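Local coordinates for Alr4995 protein (Nostoc sp., PDB 6LRF) that probably hydrolyses arginine in its arginine dihydrolase part and converts ornithine by cyclodeamination in a second, Rossmann-type part, at residues I5-P11 against I53-P59; W63-F68 against R90-Y96. All coordinates share one frame; numbering follows the deposited sequence.

Contact 1: residues I5-P11 against I53-P59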
loop_
_atom_site.group_PDB
_atom_site.type_symbol
_atom_site.label_atom_id
_atom_site.label_comp_id
_atom_site.label_asym_id
_atom_site.label_seq_id
_atom_site.Cartn_x
_atom_site.Cartn_y
_atom_site.Cartn_z
ATOM N N ILE B 5 -60.894 -15.418 17.958
ATOM C CA ILE B 5 -60.014 -14.951 16.884
ATOM C C ILE B 5 -59.942 -15.942 15.712
ATOM O O ILE B 5 -59.842 -17.149 15.921
ATOM C CB ILE B 5 -58.585 -14.687 17.432
ATOM C CG1 ILE B 5 -58.640 -13.651 18.562
ATOM C CG2 ILE B 5 -57.650 -14.215 16.326
ATOM C CD1 ILE B 5 -57.307 -13.408 19.248
ATOM N N ARG B 6 -60.003 -15.424 14.483
ATOM C CA ARG B 6 -59.914 -16.260 13.284
ATOM C C ARG B 6 -58.617 -16.018 12.506
ATOM O O ARG B 6 -58.206 -14.875 12.312
ATOM C CB ARG B 6 -61.104 -16.004 12.350
ATOM C CG ARG B 6 -62.468 -15.998 13.031
ATOM C CD ARG B 6 -63.584 -15.738 12.013
ATOM N NE ARG B 6 -63.814 -16.868 11.116
ATOM C CZ ARG B 6 -64.719 -17.821 11.335
ATOM N NH1 ARG B 6 -65.475 -17.794 12.437
ATOM N NH2 ARG B 6 -64.861 -18.808 10.455
ATOM N N PHE B 7 -57.998 -17.101 12.049
ATOM C CA PHE B 7 -56.847 -17.047 11.148
ATOM C C PHE B 7 -57.180 -17.747 9.850
ATOM O O PHE B 7 -57.899 -18.744 9.848
ATOM C CB PHE B 7 -55.614 -17.709 11.761
ATOM C CG PHE B 7 -55.037 -16.959 12.915
ATOM C CD1 PHE B 7 -54.015 -16.035 12.716
ATOM C CD2 PHE B 7 -55.516 -17.173 14.203
ATOM C CE1 PHE B 7 -53.474 -15.327 13.782
ATOM C CE2 PHE B 7 -54.980 -16.475 15.285
ATOM C CZ PHE B 7 -53.952 -15.547 15.073
ATOM N N LEU B 8 -56.653 -17.224 8.751
ATOM C CA LEU B 8 -56.796 -17.859 7.452
ATOM C C LEU B 8 -55.532 -18.629 7.110
ATOM O O LEU B 8 -54.435 -18.079 7.230
ATOM C CB LEU B 8 -57.061 -16.813 6.391
ATOM C CG LEU B 8 -57.168 -17.326 4.974
ATOM C CD1 LEU B 8 -58.389 -18.224 4.884
ATOM C CD2 LEU B 8 -57.279 -16.141 4.066
HETATM N N MSE B 9 -55.674 -19.888 6.700
HETATM C CA MSE B 9 -54.530 -20.675 6.234
HETATM C C MSE B 9 -54.842 -21.361 4.915
HETATM O O MSE B 9 -55.925 -21.212 4.365
HETATM C CB MSE B 9 -54.115 -21.718 7.271
HETATM C CG MSE B 9 -53.662 -21.110 8.577
HETATM SE SE MSE B 9 -52.962 -22.403 9.893
HETATM C CE MSE B 9 -51.386 -23.063 8.911
ATOM N N CYS B 10 -53.877 -22.099 4.392
ATOM C CA CYS B 10 -54.093 -22.819 3.156
ATOM C C CYS B 10 -53.192 -24.037 3.147
ATOM O O CYS B 10 -51.960 -23.908 3.227
ATOM C CB CYS B 10 -53.830 -21.926 1.947
ATOM S SG CYS B 10 -54.071 -22.729 0.359
ATOM N N PRO B 11 -53.807 -25.230 3.078
ATOM C CA PRO B 11 -53.084 -26.503 3.151
ATOM C C PRO B 11 -52.108 -26.696 1.985
ATOM O O PRO B 11 -52.340 -26.195 0.881
ATOM C CB PRO B 11 -54.213 -27.544 3.126
ATOM C CG PRO B 11 -55.349 -26.857 2.458
ATOM C CD PRO B 11 -55.256 -25.428 2.907
ATOM N N ILE B 53 -59.818 -19.982 15.890
ATOM C CA ILE B 53 -60.566 -20.497 14.751
ATOM C C ILE B 53 -59.713 -20.398 13.494
ATOM O O ILE B 53 -59.059 -19.375 13.273
ATOM C CB ILE B 53 -61.884 -19.702 14.540
ATOM C CG1 ILE B 53 -62.736 -19.702 15.815
ATOM C CG2 ILE B 53 -62.667 -20.234 13.343
ATOM C CD1 ILE B 53 -63.906 -18.686 15.777
ATOM N N VAL B 54 -59.716 -21.431 12.659
ATOM C CA VAL B 54 -58.930 -21.371 11.429
ATOM C C VAL B 54 -59.782 -21.662 10.203
ATOM O O VAL B 54 -60.319 -22.752 10.061
ATOM C CB VAL B 54 -57.727 -22.361 11.456
ATOM C CG1 VAL B 54 -56.965 -22.331 10.131
ATOM C CG2 VAL B 54 -56.797 -22.061 12.628
ATOM N N ASP B 55 -59.911 -20.672 9.325
ATOM C CA ASP B 55 -60.514 -20.878 8.022
ATOM C C ASP B 55 -59.444 -21.287 7.035
ATOM O O ASP B 55 -58.261 -21.015 7.243
ATOM C CB ASP B 55 -61.213 -19.615 7.524
ATOM C CG ASP B 55 -62.406 -19.226 8.379
ATOM O OD1 ASP B 55 -63.083 -20.130 8.930
ATOM O OD2 ASP B 55 -62.666 -18.008 8.494
ATOM N N LEU B 56 -59.864 -21.930 5.954
ATOM C CA LEU B 56 -58.940 -22.403 4.941
ATOM C C LEU B 56 -59.355 -21.904 3.568
ATOM O O LEU B 56 -60.543 -21.855 3.272
ATOM C CB LEU B 56 -58.872 -23.931 4.947
ATOM C CG LEU B 56 -58.481 -24.626 6.256
ATOM C CD1 LEU B 56 -58.535 -26.134 6.060
ATOM C CD2 LEU B 56 -57.086 -24.209 6.718
ATOM N N VAL B 57 -58.370 -21.510 2.755
ATOM C CA VAL B 57 -58.554 -21.234 1.330
ATOM C C VAL B 57 -58.475 -22.557 0.591
ATOM O O VAL B 57 -57.744 -23.442 1.020
ATOM C CB VAL B 57 -57.451 -20.293 0.749
ATOM C CG1 VAL B 57 -57.722 -19.969 -0.727
ATOM C CG2 VAL B 57 -57.307 -19.024 1.570
ATOM N N THR B 58 -59.193 -22.701 -0.517
ATOM C CA THR B 58 -59.063 -23.907 -1.330
ATOM C C THR B 58 -57.786 -23.881 -2.162
ATOM O O THR B 58 -57.647 -23.038 -3.054
ATOM C CB THR B 58 -60.251 -24.079 -2.271
ATOM O OG1 THR B 58 -61.457 -24.122 -1.504
ATOM C CG2 THR B 58 -60.100 -25.356 -3.061
ATOM N N PRO B 59 -56.853 -24.806 -1.877
ATOM C CA PRO B 59 -55.577 -24.860 -2.609
ATOM C C PRO B 59 -55.786 -25.038 -4.105
ATOM O O PRO B 59 -56.780 -25.615 -4.531
ATOM C CB PRO B 59 -54.860 -26.074 -1.999
ATOM C CG PRO B 59 -55.924 -26.851 -1.286
ATOM C CD PRO B 59 -56.946 -25.854 -0.847
#
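Strands 6-9 and 53-56 run parallel, their axes 4.5 Å apart at closest approach and inclined at 31°. R6 pairs with I53, F7 with V54, L8 with D55 and M9 with L56. Five backbone hydrogen bonds join the two. I53 N donates to I5 O at 2.8 Å, and F7 N returns a bond to I53 O. D55 N to F7 O and M9 N to D55 O follow. V57 N to M9 O carries the bonding just past the strand ends.

R6, I53, L8 and D55 share one face of the sheet. The R6 chain bends at chi3 (71°) and brings its guanidinium side-on to the D55 carboxylate in a salt bridge. R6 NH2 meets D55 OD1 at 2.7 Å on the syn lone pair. R6 NE reaches D55 OD2 at 3.1 Å, within the guanidinium plane. The two planes are 39° apart, so the fit is twisted. I53 CG2 lies over the centre of one guanidinium face, 3.8 Å from R6 CZ. Farther along, L8 CD1 packs on V57 CG2 at 3.6 Å.

On the other face, M9, a selenomethionine, lays CG against V54 CG1 at 3.8 Å and CB against L56 CD2. Helix 34-49 packs on this side, where W41 and L44 touch M9. Beyond the strands, the P11 and P59 rings cross at about a right angle, CG to CG at 3.8 Å.

Two parallel neighbouring strands joined through a helix that packs on their sheet make a beta-alpha-beta unit, here in the N-terminal part of the enzyme, which belongs to the guanidino-group modifying enzyme (GME) family.

Contact 2: residues W63-F68 against R90-Y96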
loop_
_atom_site.group_PDB
_atom_site.type_symbol
_atom_site.label_atom_id
_atom_site.label_comp_id
_atom_site.label_asym_id
_atom_site.label_seq_id
_atom_site.Cartn_x
_atom_site.Cartn_y
_atom_site.Cartn_z
ATOM N N TRP B 63 -50.146 -22.870 -8.090
ATOM C CA TRP B 63 -49.902 -21.706 -7.243
ATOM C C TRP B 63 -49.454 -22.184 -5.874
ATOM O O TRP B 63 -50.200 -22.098 -4.900
ATOM C CB TRP B 63 -51.152 -20.830 -7.150
ATOM C CG TRP B 63 -51.692 -20.490 -8.513
ATOM C CD1 TRP B 63 -52.830 -20.977 -9.094
ATOM C CD2 TRP B 63 -51.089 -19.621 -9.483
ATOM N NE1 TRP B 63 -52.982 -20.448 -10.358
ATOM C CE2 TRP B 63 -51.922 -19.618 -10.621
ATOM C CE3 TRP B 63 -49.926 -18.840 -9.496
ATOM C CZ2 TRP B 63 -51.632 -18.867 -11.758
ATOM C CZ3 TRP B 63 -49.639 -18.093 -10.626
ATOM C CH2 TRP B 63 -50.489 -18.114 -11.744
ATOM N N PRO B 64 -48.218 -22.698 -5.804
ATOM C CA PRO B 64 -47.700 -23.349 -4.600
ATOM C C PRO B 64 -47.603 -22.402 -3.407
ATOM O O PRO B 64 -47.690 -22.843 -2.259
ATOM C CB PRO B 64 -46.307 -23.817 -5.032
ATOM C CG PRO B 64 -45.919 -22.876 -6.121
ATOM C CD PRO B 64 -47.187 -22.579 -6.853
ATOM N N ASP B 65 -47.425 -21.111 -3.671
ATOM C CA ASP B 65 -47.190 -20.173 -2.583
ATOM C C ASP B 65 -48.510 -19.643 -2.032
ATOM O O ASP B 65 -48.527 -18.793 -1.140
ATOM C CB ASP B 65 -46.283 -19.033 -3.046
ATOM C CG ASP B 65 -44.844 -19.491 -3.271
ATOM O OD1 ASP B 65 -44.278 -20.157 -2.370
ATOM O OD2 ASP B 65 -44.288 -19.200 -4.353
ATOM N N LEU B 66 -49.613 -20.188 -2.535
ATOM C CA LEU B 66 -50.926 -19.887 -1.978
ATOM C C LEU B 66 -50.984 -20.248 -0.484
ATOM O O LEU B 66 -51.817 -19.730 0.256
ATOM C CB LEU B 66 -52.015 -20.621 -2.760
ATOM C CG LEU B 66 -53.422 -20.038 -2.639
ATOM C CD1 LEU B 66 -53.558 -18.832 -3.544
ATOM C CD2 LEU B 66 -54.493 -21.080 -2.952
ATOM N N VAL B 67 -50.078 -21.113 -0.032
ATOM C CA VAL B 67 -49.994 -21.457 1.382
ATOM C C VAL B 67 -49.576 -20.255 2.237
ATOM O O VAL B 67 -49.766 -20.245 3.453
ATOM C CB VAL B 67 -48.991 -22.604 1.626
ATOM C CG1 VAL B 67 -49.499 -23.896 1.008
ATOM C CG2 VAL B 67 -47.616 -22.241 1.061
ATOM N N PHE B 68 -48.999 -19.246 1.599
ATOM C CA PHE B 68 -48.513 -18.073 2.320
ATOM C C PHE B 68 -49.599 -17.000 2.366
ATOM O O PHE B 68 -49.505 -15.944 1.723
ATOM C CB PHE B 68 -47.225 -17.562 1.681
ATOM C CG PHE B 68 -46.047 -18.495 1.886
ATOM C CD1 PHE B 68 -45.823 -19.079 3.135
ATOM C CD2 PHE B 68 -45.191 -18.808 0.834
ATOM C CE1 PHE B 68 -44.752 -19.945 3.336
ATOM C CE2 PHE B 68 -44.110 -19.670 1.020
ATOM C CZ PHE B 68 -43.888 -20.241 2.267
ATOM N N ARG B 90 -46.731 -15.256 -8.505
ATOM C CA ARG B 90 -47.672 -15.255 -7.390
ATOM C C ARG B 90 -48.936 -14.476 -7.732
ATOM O O ARG B 90 -49.916 -14.544 -6.992
ATOM C CB ARG B 90 -47.025 -14.679 -6.116
ATOM C CG ARG B 90 -45.998 -15.600 -5.460
ATOM C CD ARG B 90 -45.779 -15.271 -3.987
ATOM N NE ARG B 90 -46.957 -15.611 -3.188
ATOM C CZ ARG B 90 -47.041 -15.459 -1.869
ATOM N NH1 ARG B 90 -46.008 -14.968 -1.192
ATOM N NH2 ARG B 90 -48.158 -15.796 -1.223
ATOM N N GLN B 91 -48.926 -13.764 -8.857
ATOM C CA GLN B 91 -50.073 -12.933 -9.231
ATOM C C GLN B 91 -51.358 -13.729 -9.479
ATOM O O GLN B 91 -52.458 -13.203 -9.325
ATOM C CB GLN B 91 -49.743 -12.097 -10.461
ATOM C CG GLN B 91 -48.958 -10.832 -10.129
ATOM C CD GLN B 91 -48.329 -10.178 -11.356
ATOM O OE1 GLN B 91 -48.655 -10.524 -12.492
ATOM N NE2 GLN B 91 -47.419 -9.228 -11.125
ATOM N N GLY B 92 -51.228 -14.999 -9.842
ATOM C CA GLY B 92 -52.398 -15.817 -10.099
ATOM C C GLY B 92 -53.096 -16.230 -8.814
ATOM O O GLY B 92 -54.223 -16.735 -8.836
ATOM N N GLU B 93 -52.422 -16.034 -7.686
ATOM C CA GLU B 93 -53.038 -16.279 -6.392
ATOM C C GLU B 93 -54.143 -15.260 -6.127
ATOM O O GLU B 93 -55.080 -15.535 -5.369
ATOM C CB GLU B 93 -52.006 -16.218 -5.266
ATOM C CG GLU B 93 -50.813 -17.144 -5.426
ATOM C CD GLU B 93 -49.794 -17.022 -4.281
ATOM O OE1 GLU B 93 -50.127 -16.471 -3.200
ATOM O OE2 GLU B 93 -48.642 -17.470 -4.471
ATOM N N GLU B 94 -54.038 -14.095 -6.767
ATOM C CA GLU B 94 -54.892 -12.951 -6.446
ATOM C C GLU B 94 -56.398 -13.186 -6.599
ATOM O O GLU B 94 -57.165 -12.816 -5.694
ATOM C CB GLU B 94 -54.460 -11.742 -7.276
ATOM C CG GLU B 94 -53.099 -11.235 -6.848
ATOM C CD GLU B 94 -52.522 -10.171 -7.776
ATOM O OE1 GLU B 94 -53.276 -9.570 -8.574
ATOM O OE2 GLU B 94 -51.302 -9.936 -7.702
ATOM N N PRO B 95 -56.841 -13.789 -7.725
ATOM C CA PRO B 95 -58.270 -14.112 -7.796
ATOM C C PRO B 95 -58.770 -14.991 -6.643
ATOM O O PRO B 95 -59.852 -14.725 -6.116
ATOM C CB PRO B 95 -58.382 -14.858 -9.128
ATOM C CG PRO B 95 -57.316 -14.252 -9.954
ATOM C CD PRO B 95 -56.169 -14.064 -9.010
ATOM N N TYR B 96 -57.989 -15.990 -6.241
ATOM C CA TYR B 96 -58.430 -16.924 -5.209
ATOM C C TYR B 96 -58.495 -16.264 -3.849
ATOM O O TYR B 96 -59.427 -16.526 -3.075
ATOM C CB TYR B 96 -57.514 -18.146 -5.176
ATOM C CG TYR B 96 -57.551 -18.860 -6.489
ATOM C CD1 TYR B 96 -58.654 -19.630 -6.837
ATOM C CD2 TYR B 96 -56.518 -18.726 -7.416
ATOM C CE1 TYR B 96 -58.723 -20.276 -8.054
ATOM C CE2 TYR B 96 -56.573 -19.381 -8.643
ATOM C CZ TYR B 96 -57.686 -20.154 -8.953
ATOM O OH TYR B 96 -57.784 -20.811 -10.161
HETATM O O HOH W 1 -47.771 -19.406 -6.087
#
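W63 lays its indole over the backbone of G92. G92 CA sits over the six-membered ring, 3.5 Å from its centroid and 15° off the normal, a CH-pi contact. The ring is brought there with W63 CG beside its own backbone N (chi1 -52°). Y96 meets the five-membered end of the same indole obliquely, the planes at 46°, with W63 CD1 and Y96 CE2 4.1 Å apart.

Deeper in, R90 and E93 form a salt bridge within segment 90-96, and the loop 63-68 packs against it. The R90 guanidinium is side-on to the E93 carboxylate. R90 NH2 reaches the syn lone pair of E93 OE1 at 2.9 Å. R90 NE meets E93 OE2 at 2.8 Å from above the carboxylate plane. D65 CB lies over one face of the guanidinium, 3.5 Å from R90 NE. The D65 carboxylate does not pair with this arginine and has a hydrogen bond from Y19 at OD2. R90 NH2 also donates to F68 O at 3.2 Å; the acceptor lies in the guanidinium plane, but the donor is tilted from the carbonyl plane. R90 NH1 bonds to N71.

The L66 and E93 side chains lie alongside each other, pointing opposite ways, and L66 CD1 rests on E93 CB at 3.5 Å. A water accepts from D65 N and donates to E93 OE2 at 2.7 Å, so it bridges the two segments.

All three guanidinium nitrogens of R90 therefore have partners, and both oxygens of E93 are engaged. The two-bond grip on E93, together with F68 O and N71, holds the buried guanidinium in one orientation and ties segment 90-96 to the loop.

In the fold
From the N terminus the chain first makes strand 6-9, passes through helix 34-49 and returns at 53-59. Contact 1 closes this loop, with 41 residues between its segments. Soon afterwards the chain enters loop 63-68, runs through strands 73-76 and 79-82 and arrives at 90-96. Contact 2 closes this second, shorter loop of 21 residues. The two are in series, neither nested nor crossed, and their centres lie about 14 Å apart. They touch directly: C10 packs on L66 and V67, and T58 on L66. Helix 93-103, part of which lies in contact 2, sends W100 onto L8 and D55, tying it back to the three-stranded sheet.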